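Local coordinates for single-strand DNA-binding protein (Agrobacterium tumefaciens, PDB 3BTP) that binds single-stranded DNA without regard to sequence and mediates nuclear uptake of the transferred T-DNA strand during plant transformation, at residues Arg112-Gly124 with Gly130-Glu144. Sequence-based numbering, arbitrary orientation.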
ATOM      1  N   ARG A 112      -7.166  -0.045  23.219  1.00 46.62           N
ATOM      2  CA  ARG A 112      -7.628   0.895  22.140  1.00 44.47           C
ATOM      3  C   ARG A 112      -6.764   2.158  21.962  1.00 42.29           C
ATOM      4  O   ARG A 112      -6.327   2.785  22.929  1.00 42.07           O
ATOM      5  CB  ARG A 112      -9.083   1.270  22.372  1.00 45.23           C
ATOM      6  CG  ARG A 112      -9.991   0.070  22.179  1.00 47.76           C
ATOM      7  CD  ARG A 112     -11.388   0.473  21.792  1.00 49.89           C
ATOM      8  NE  ARG A 112     -11.507   0.465  20.350  1.00 53.17           N
ATOM      9  CZ  ARG A 112     -11.829  -0.605  19.625  1.00 54.16           C
ATOM     10  NH1 ARG A 112     -12.073  -1.760  20.224  1.00 56.37           N
ATOM     11  NH2 ARG A 112     -11.905  -0.521  18.302  1.00 49.94           N
ATOM     12  N   ARG A 113      -6.475   2.485  20.699  1.00 39.23           N
ATOM     13  CA  ARG A 113      -5.725   3.682  20.364  1.00 35.08           C
ATOM     14  C   ARG A 113      -6.583   4.886  20.592  1.00 32.69           C
ATOM     15  O   ARG A 113      -7.773   4.892  20.263  1.00 31.71           O
ATOM     16  CB  ARG A 113      -5.332   3.648  18.911  1.00 35.10           C
ATOM     17  CG  ARG A 113      -4.217   2.671  18.540  1.00 35.78           C
ATOM     18  CD  ARG A 113      -3.645   3.281  17.289  1.00 35.47           C
ATOM     19  NE  ARG A 113      -2.223   3.308  17.378  1.00 39.05           N
ATOM     20  CZ  ARG A 113      -1.425   4.347  17.274  1.00 36.12           C
ATOM     21  NH1 ARG A 113      -1.868   5.553  17.039  1.00 34.91           N
ATOM     22  NH2 ARG A 113      -0.132   4.113  17.387  1.00 35.10           N
ATOM     23  N   THR A 114      -5.967   5.916  21.139  1.00 30.62           N
ATOM     24  CA  THR A 114      -6.615   7.214  21.342  1.00 30.38           C
ATOM     25  C   THR A 114      -6.952   7.996  20.035  1.00 28.46           C
ATOM     26  O   THR A 114      -7.767   8.886  20.051  1.00 27.74           O
ATOM     27  CB  THR A 114      -5.743   8.098  22.247  1.00 30.80           C
ATOM     28  OG1 THR A 114      -4.488   8.340  21.595  1.00 32.45           O
ATOM     29  CG2 THR A 114      -5.536   7.413  23.674  1.00 33.37           C
ATOM     30  N   ASP A 115      -6.332   7.619  18.921  1.00 27.29           N
ATOM     31  CA  ASP A 115      -6.492   8.251  17.625  1.00 26.48           C
ATOM     32  C   ASP A 115      -7.101   7.313  16.575  1.00 26.04           C
ATOM     33  O   ASP A 115      -6.897   7.486  15.381  1.00 25.76           O
ATOM     34  CB  ASP A 115      -5.110   8.793  17.169  1.00 26.26           C
ATOM     35  CG  ASP A 115      -4.092   7.673  16.886  1.00 24.65           C
ATOM     36  OD1 ASP A 115      -4.501   6.525  17.068  1.00 22.61           O
ATOM     37  OD2 ASP A 115      -2.915   7.926  16.467  1.00 21.11           O
ATOM     38  N   GLU A 116      -7.868   6.327  17.021  1.00 26.33           N
ATOM     39  CA  GLU A 116      -8.448   5.289  16.149  1.00 24.95           C
ATOM     40  C   GLU A 116      -9.562   5.851  15.210  1.00 24.03           C
ATOM     41  O   GLU A 116      -9.972   5.185  14.242  1.00 20.56           O
ATOM     42  CB  GLU A 116      -8.962   4.119  17.027  1.00 24.81           C
ATOM     43  CG  GLU A 116     -10.176   4.452  17.964  1.00 25.85           C
ATOM     44  CD  GLU A 116     -10.817   3.159  18.672  1.00 29.02           C
ATOM     45  OE1 GLU A 116     -10.523   1.968  18.325  1.00 29.54           O
ATOM     46  OE2 GLU A 116     -11.641   3.355  19.591  1.00 32.94           O
ATOM     47  N   TYR A 117     -10.090   7.054  15.558  1.00 23.57           N
ATOM     48  CA  TYR A 117     -10.867   7.844  14.617  1.00 23.47           C
ATOM     49  C   TYR A 117     -10.636   9.343  14.779  1.00 22.63           C
ATOM     50  O   TYR A 117     -10.161   9.828  15.838  1.00 22.08           O
ATOM     51  CB  TYR A 117     -12.378   7.424  14.502  1.00 24.17           C
ATOM     52  CG  TYR A 117     -13.232   7.824  15.709  1.00 26.70           C
ATOM     53  CD1 TYR A 117     -13.771   9.124  15.812  1.00 22.68           C
ATOM     54  CD2 TYR A 117     -13.442   6.912  16.773  1.00 25.06           C
ATOM     55  CE1 TYR A 117     -14.524   9.519  16.918  1.00 27.60           C
ATOM     56  CE2 TYR A 117     -14.222   7.269  17.862  1.00 26.76           C
ATOM     57  CZ  TYR A 117     -14.745   8.579  17.939  1.00 29.24           C
ATOM     58  OH  TYR A 117     -15.476   8.937  19.031  1.00 31.57           O
ATOM     59  N   ILE A 118     -10.926  10.044  13.684  1.00 21.33           N
ATOM     60  CA  ILE A 118     -10.952  11.474  13.613  1.00 21.14           C
ATOM     61  C   ILE A 118     -12.343  11.886  13.057  1.00 23.30           C
ATOM     62  O   ILE A 118     -12.828  11.297  12.090  1.00 23.62           O
ATOM     63  CB  ILE A 118      -9.835  12.003  12.685  1.00 21.30           C
ATOM     64  CG1 ILE A 118      -8.426  11.532  13.142  1.00 21.92           C
ATOM     65  CG2 ILE A 118      -9.903  13.517  12.551  1.00 22.89           C
ATOM     66  CD1 ILE A 118      -7.345  11.784  12.141  1.00 14.84           C
ATOM     67  N   LEU A 119     -12.966  12.901  13.664  1.00 24.14           N
ATOM     68  CA  LEU A 119     -14.233  13.456  13.168  1.00 24.79           C
ATOM     69  C   LEU A 119     -13.955  14.709  12.390  1.00 23.67           C
ATOM     70  O   LEU A 119     -13.360  15.655  12.932  1.00 22.84           O
ATOM     71  CB  LEU A 119     -15.205  13.796  14.344  1.00 25.68           C
ATOM     72  CG  LEU A 119     -15.820  12.548  15.021  1.00 27.72           C
ATOM     73  CD1 LEU A 119     -16.943  13.013  15.965  1.00 29.70           C
ATOM     74  CD2 LEU A 119     -16.394  11.456  14.007  1.00 19.93           C
ATOM     75  N   VAL A 120     -14.327  14.718  11.110  1.00 23.63           N
ATOM     76  CA  VAL A 120     -14.063  15.912  10.295  1.00 24.57           C
ATOM     77  C   VAL A 120     -15.355  16.672  10.038  1.00 25.99           C
ATOM     78  O   VAL A 120     -16.393  16.076   9.781  1.00 25.48           O
ATOM     79  CB  VAL A 120     -13.360  15.607   8.932  1.00 25.85           C
ATOM     80  CG1 VAL A 120     -12.900  16.932   8.251  1.00 21.85           C
ATOM     81  CG2 VAL A 120     -12.172  14.628   9.128  1.00 22.00           C
ATOM     82  N   ARG A 121     -15.263  17.997  10.077  1.00 28.18           N
ATOM     83  CA  ARG A 121     -16.413  18.859   9.770  1.00 30.64           C
ATOM     84  C   ARG A 121     -16.062  19.976   8.819  1.00 31.20           C
ATOM     85  O   ARG A 121     -14.911  20.413   8.757  1.00 32.22           O
ATOM     86  CB  ARG A 121     -17.050  19.411  11.061  1.00 29.24           C
ATOM     87  CG  ARG A 121     -16.148  20.339  11.800  1.00 30.66           C
ATOM     88  CD  ARG A 121     -16.449  20.348  13.330  1.00 30.03           C
ATOM     89  NE  ARG A 121     -15.553  21.316  13.993  1.00 34.45           N
ATOM     90  CZ  ARG A 121     -14.446  21.013  14.690  1.00 36.17           C
ATOM     91  NH1 ARG A 121     -14.036  19.737  14.841  1.00 35.83           N
ATOM     92  NH2 ARG A 121     -13.712  21.990  15.203  1.00 32.54           N
ATOM     93  N   GLN A 122     -17.046  20.395   8.036  1.00 33.12           N
ATOM     94  CA  GLN A 122     -16.917  21.564   7.143  1.00 35.75           C
ATOM     95  C   GLN A 122     -17.158  22.873   7.921  1.00 36.52           C
ATOM     96  O   GLN A 122     -18.137  23.023   8.630  1.00 35.67           O
ATOM     97  CB  GLN A 122     -17.905  21.455   5.989  1.00 34.74           C
ATOM     98  CG  GLN A 122     -17.565  20.350   4.991  1.00 37.30           C
ATOM     99  CD  GLN A 122     -18.543  20.322   3.807  1.00 37.78           C
ATOM    100  OE1 GLN A 122     -19.729  20.110   3.990  1.00 38.63           O
ATOM    101  NE2 GLN A 122     -18.032  20.541   2.587  1.00 44.30           N
ATOM    102  N   THR A 123     -16.262  23.830   7.804  1.00 39.01           N
ATOM    103  CA  THR A 123     -16.489  25.089   8.537  1.00 40.76           C
ATOM    104  C   THR A 123     -16.404  26.289   7.608  1.00 41.83           C
ATOM    105  O   THR A 123     -16.186  27.383   8.078  1.00 43.55           O
ATOM    106  CB  THR A 123     -15.446  25.291   9.665  1.00 39.95           C
ATOM    107  OG1 THR A 123     -14.168  25.445   9.069  1.00 39.62           O
ATOM    108  CG2 THR A 123     -15.381  24.091  10.626  1.00 40.83           C
ATOM    109  N   GLY A 124     -16.530  26.107   6.295  1.00 43.24           N
ATOM    110  CA  GLY A 124     -16.176  27.194   5.365  1.00 44.35           C
ATOM    111  C   GLY A 124     -16.135  26.747   3.929  1.00 45.21           C
ATOM    112  O   GLY A 124     -16.248  25.570   3.669  1.00 46.20           O
ATOM    113  N   GLY A 130     -10.886  19.090  12.131  1.00 28.40           N
ATOM    114  CA  GLY A 130     -10.960  17.694  12.595  1.00 27.96           C
ATOM    115  C   GLY A 130     -10.742  17.649  14.082  1.00 27.19           C
ATOM    116  O   GLY A 130      -9.996  18.428  14.617  1.00 25.63           O
ATOM    117  N   THR A 131     -11.401  16.719  14.749  1.00 27.54           N
ATOM    118  CA  THR A 131     -10.997  16.362  16.109  1.00 27.88           C
ATOM    119  C   THR A 131     -10.803  14.872  16.333  1.00 26.23           C
ATOM    120  O   THR A 131     -11.611  14.046  15.962  1.00 25.12           O
ATOM    121  CB  THR A 131     -11.775  17.157  17.275  1.00 29.38           C
ATOM    122  OG1 THR A 131     -12.133  16.300  18.358  1.00 31.45           O
ATOM    123  CG2 THR A 131     -12.927  17.864  16.766  1.00 26.05           C
ATOM    124  N   THR A 132      -9.642  14.552  16.861  1.00 26.17           N
ATOM    125  CA  THR A 132      -9.323  13.169  17.144  1.00 26.93           C
ATOM    126  C   THR A 132     -10.189  12.664  18.277  1.00 27.38           C
ATOM    127  O   THR A 132     -10.488  13.428  19.216  1.00 28.44           O
ATOM    128  CB  THR A 132      -7.814  13.043  17.505  1.00 25.75           C
ATOM    129  OG1 THR A 132      -7.072  13.643  16.435  1.00 26.03           O
ATOM    130  CG2 THR A 132      -7.397  11.570  17.638  1.00 27.06           C
ATOM    131  N   LYS A 133     -10.548  11.398  18.234  1.00 27.14           N
ATOM    132  CA  LYS A 133     -11.374  10.819  19.274  1.00 28.66           C
ATOM    133  C   LYS A 133     -10.985  11.267  20.709  1.00 30.86           C
ATOM    134  O   LYS A 133     -11.851  11.745  21.460  1.00 32.06           O
ATOM    135  CB  LYS A 133     -11.354   9.275  19.165  1.00 29.24           C
ATOM    136  CG  LYS A 133     -11.634   8.520  20.535  1.00 29.09           C
ATOM    137  CD  LYS A 133     -11.495   6.979  20.429  1.00 26.57           C
ATOM    138  CE  LYS A 133     -12.486   6.330  21.380  1.00 25.87           C
ATOM    139  NZ  LYS A 133     -12.391   4.809  21.515  1.00 27.36           N
ATOM    140  N   CYS A 134      -9.705  11.147  21.078  1.00 31.32           N
ATOM    141  CA  CYS A 134      -9.262  11.480  22.467  1.00 33.25           C
ATOM    142  C   CYS A 134      -9.376  12.972  22.860  1.00 32.81           C
ATOM    143  O   CYS A 134      -9.224  13.282  24.046  1.00 33.02           O
ATOM    144  CB  CYS A 134      -7.793  11.057  22.697  1.00 32.11           C
ATOM    145  SG  CYS A 134      -6.623  11.951  21.559  1.00 37.01           S
ATOM    146  N   ASN A 135      -9.552  13.877  21.878  1.00 31.45           N
ATOM    147  CA  ASN A 135      -9.668  15.334  22.113  1.00 30.54           C
ATOM    148  C   ASN A 135     -11.124  15.813  22.161  1.00 30.31           C
ATOM    149  O   ASN A 135     -11.369  16.969  22.466  1.00 30.29           O
ATOM    150  CB  ASN A 135      -8.909  16.143  21.053  1.00 28.98           C
ATOM    151  CG  ASN A 135      -7.378  16.029  21.198  1.00 33.95           C
ATOM    152  OD1 ASN A 135      -6.869  15.611  22.228  1.00 38.23           O
ATOM    153  ND2 ASN A 135      -6.647  16.451  20.182  1.00 33.57           N
ATOM    154  N   LEU A 136     -12.083  14.955  21.828  1.00 29.22           N
ATOM    155  CA  LEU A 136     -13.489  15.373  21.885  1.00 30.85           C
ATOM    156  C   LEU A 136     -13.931  15.820  23.292  1.00 31.65           C
ATOM    157  O   LEU A 136     -13.802  15.061  24.234  1.00 29.20           O
ATOM    158  CB  LEU A 136     -14.434  14.270  21.386  1.00 30.93           C
ATOM    159  CG  LEU A 136     -14.465  13.910  19.888  1.00 29.79           C
ATOM    160  CD1 LEU A 136     -15.105  12.541  19.785  1.00 28.13           C
ATOM    161  CD2 LEU A 136     -15.180  14.924  19.142  1.00 31.46           C
ATOM    162  N   ASP A 137     -14.483  17.042  23.393  1.00 33.57           N
ATOM    163  CA  ASP A 137     -14.934  17.585  24.703  1.00 34.55           C
ATOM    164  C   ASP A 137     -16.307  17.093  25.113  1.00 34.58           C
ATOM    165  O   ASP A 137     -16.779  17.431  26.190  1.00 36.67           O
ATOM    166  CB  ASP A 137     -14.785  19.138  24.825  1.00 34.92           C
ATOM    167  CG  ASP A 137     -15.641  19.925  23.803  1.00 37.43           C
ATOM    168  OD1 ASP A 137     -16.565  19.339  23.208  1.00 40.25           O
ATOM    169  OD2 ASP A 137     -15.364  21.131  23.547  1.00 39.37           O
ATOM    170  N   HIS A 138     -16.938  16.256  24.296  1.00 32.98           N
ATOM    171  CA  HIS A 138     -18.292  15.806  24.608  1.00 31.85           C
ATOM    172  C   HIS A 138     -18.479  14.495  23.869  1.00 32.78           C
ATOM    173  O   HIS A 138     -17.653  14.113  22.993  1.00 32.67           O
ATOM    174  CB  HIS A 138     -19.319  16.794  24.070  1.00 30.96           C
ATOM    175  CG  HIS A 138     -19.118  17.104  22.609  1.00 29.37           C
ATOM    176  ND1 HIS A 138     -19.929  16.590  21.613  1.00 28.96           N
ATOM    177  CD2 HIS A 138     -18.135  17.790  21.978  1.00 25.07           C
ATOM    178  CE1 HIS A 138     -19.484  17.003  20.434  1.00 31.53           C
ATOM    179  NE2 HIS A 138     -18.400  17.741  20.631  1.00 30.47           N
ATOM    180  N   LEU A 139     -19.594  13.854  24.178  1.00 32.17           N
ATOM    181  CA  LEU A 139     -19.935  12.611  23.616  1.00 34.04           C
ATOM    182  C   LEU A 139     -20.850  12.885  22.410  1.00 34.08           C
ATOM    183  O   LEU A 139     -22.001  13.244  22.582  1.00 33.48           O
ATOM    184  CB  LEU A 139     -20.549  11.675  24.690  1.00 36.18           C
ATOM    185  CG  LEU A 139     -19.595  11.350  25.914  1.00 39.35           C
ATOM    186  CD1 LEU A 139     -19.885  12.169  27.257  1.00 42.18           C
ATOM    187  CD2 LEU A 139     -19.524   9.820  26.255  1.00 44.63           C
ATOM    188  N   PRO A 140     -20.317  12.734  21.155  1.00 33.40           N
ATOM    189  CA  PRO A 140     -21.135  13.225  20.020  1.00 31.75           C
ATOM    190  C   PRO A 140     -22.423  12.401  19.910  1.00 30.20           C
ATOM    191  O   PRO A 140     -22.423  11.270  20.280  1.00 28.56           O
ATOM    192  CB  PRO A 140     -20.221  13.048  18.810  1.00 30.37           C
ATOM    193  CG  PRO A 140     -18.893  12.872  19.341  1.00 31.45           C
ATOM    194  CD  PRO A 140     -19.047  12.154  20.686  1.00 32.66           C
ATOM    195  N   THR A 141     -23.514  13.020  19.484  1.00 30.37           N
ATOM    196  CA  THR A 141     -24.780  12.309  19.273  1.00 31.22           C
ATOM    197  C   THR A 141     -24.695  11.571  17.952  1.00 31.62           C
ATOM    198  O   THR A 141     -23.702  11.730  17.192  1.00 31.11           O
ATOM    199  CB  THR A 141     -26.021  13.296  19.247  1.00 31.71           C
ATOM    200  OG1 THR A 141     -25.782  14.335  18.290  1.00 32.35           O
ATOM    201  CG2 THR A 141     -26.263  13.938  20.626  1.00 31.64           C
ATOM    202  N   LYS A 142     -25.745  10.821  17.642  1.00 32.66           N
ATOM    203  CA  LYS A 142     -25.726   9.921  16.481  1.00 34.26           C
ATOM    204  C   LYS A 142     -25.776  10.809  15.266  1.00 33.93           C
ATOM    205  O   LYS A 142     -25.091  10.523  14.266  1.00 34.06           O
ATOM    206  CB  LYS A 142     -26.819   8.835  16.543  1.00 34.84           C
ATOM    207  CG  LYS A 142     -28.017   9.005  15.675  1.00 40.08           C
ATOM    208  CD  LYS A 142     -28.522   7.713  15.024  1.00 43.16           C
ATOM    209  CE  LYS A 142     -28.411   6.523  15.924  1.00 46.30           C
ATOM    210  NZ  LYS A 142     -29.119   5.397  15.215  1.00 50.06           N
ATOM    211  N   ALA A 143     -26.473  11.948  15.413  1.00 31.95           N
ATOM    212  CA  ALA A 143     -26.574  12.968  14.357  1.00 30.91           C
ATOM    213  C   ALA A 143     -25.203  13.593  13.999  1.00 30.15           C
ATOM    214  O   ALA A 143     -24.843  13.758  12.820  1.00 28.21           O
ATOM    215  CB  ALA A 143     -27.579  14.094  14.790  1.00 29.97           C
ATOM    216  N   GLU A 144     -24.493  14.020  15.039  1.00 29.10           N
ATOM    217  CA  GLU A 144     -23.151  14.526  14.860  1.00 28.85           C
ATOM    218  C   GLU A 144     -22.210  13.483  14.173  1.00 26.79           C
ATOM    219  O   GLU A 144     -21.567  13.773  13.154  1.00 27.26           O
ATOM    220  CB  GLU A 144     -22.580  15.025  16.191  1.00 28.05           C
ATOM    221  CG  GLU A 144     -21.211  15.695  15.868  1.00 32.61           C
ATOM    222  CD  GLU A 144     -20.452  16.264  17.058  1.00 34.25           C
ATOM    223  OE1 GLU A 144     -21.057  16.549  18.159  1.00 34.38           O
ATOM    224  OE2 GLU A 144     -19.232  16.458  16.825  1.00 33.85           O
TER
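Lys133 lays its aliphatic chain across the Tyr117 ring at about a right angle, with CB over the centre of one face, 3.7 Å from the centroid, a CH-pi contact. Leu136 CD1 lies 3.7 Å from Tyr117 OH, approaching the ring obliquely. The Glu116 carboxylate lies at the edge of the Arg112 guanidinium, gripped side-on: NE contacts both oxygens and NH2 contacts OE1. Lys133, its CG anti to the backbone N (chi1 154°), runs past the tyrosine to form a salt bridge through NZ on the anti side of Glu116 OE2, slightly out of the carboxylate plane; the modelled 2.5 Å is doubtfully short. OE2 accepts from both Arg112 NE and Lys133 NZ. Beyond the ring, Leu119 CD1 packs against Pro140 CG (3.9 Å) and Leu136 CD2. On the other sheet face, Ile118 and Thr132 both touch Ile272, and Thr132 OG1 is hydrogen-bonded to Asn270 O. The backbones form an antiparallel hairpin: Leu119 and Thr131 are a hydrogen-bonded pair, Lys133 N reaches Tyr117 O (2.9 Å), and Cys134 N reaches Thr114 O. One carboxylate between two cations probably offsets the like charges of Arg112 and Lys133 and ties the hairpin's open end together.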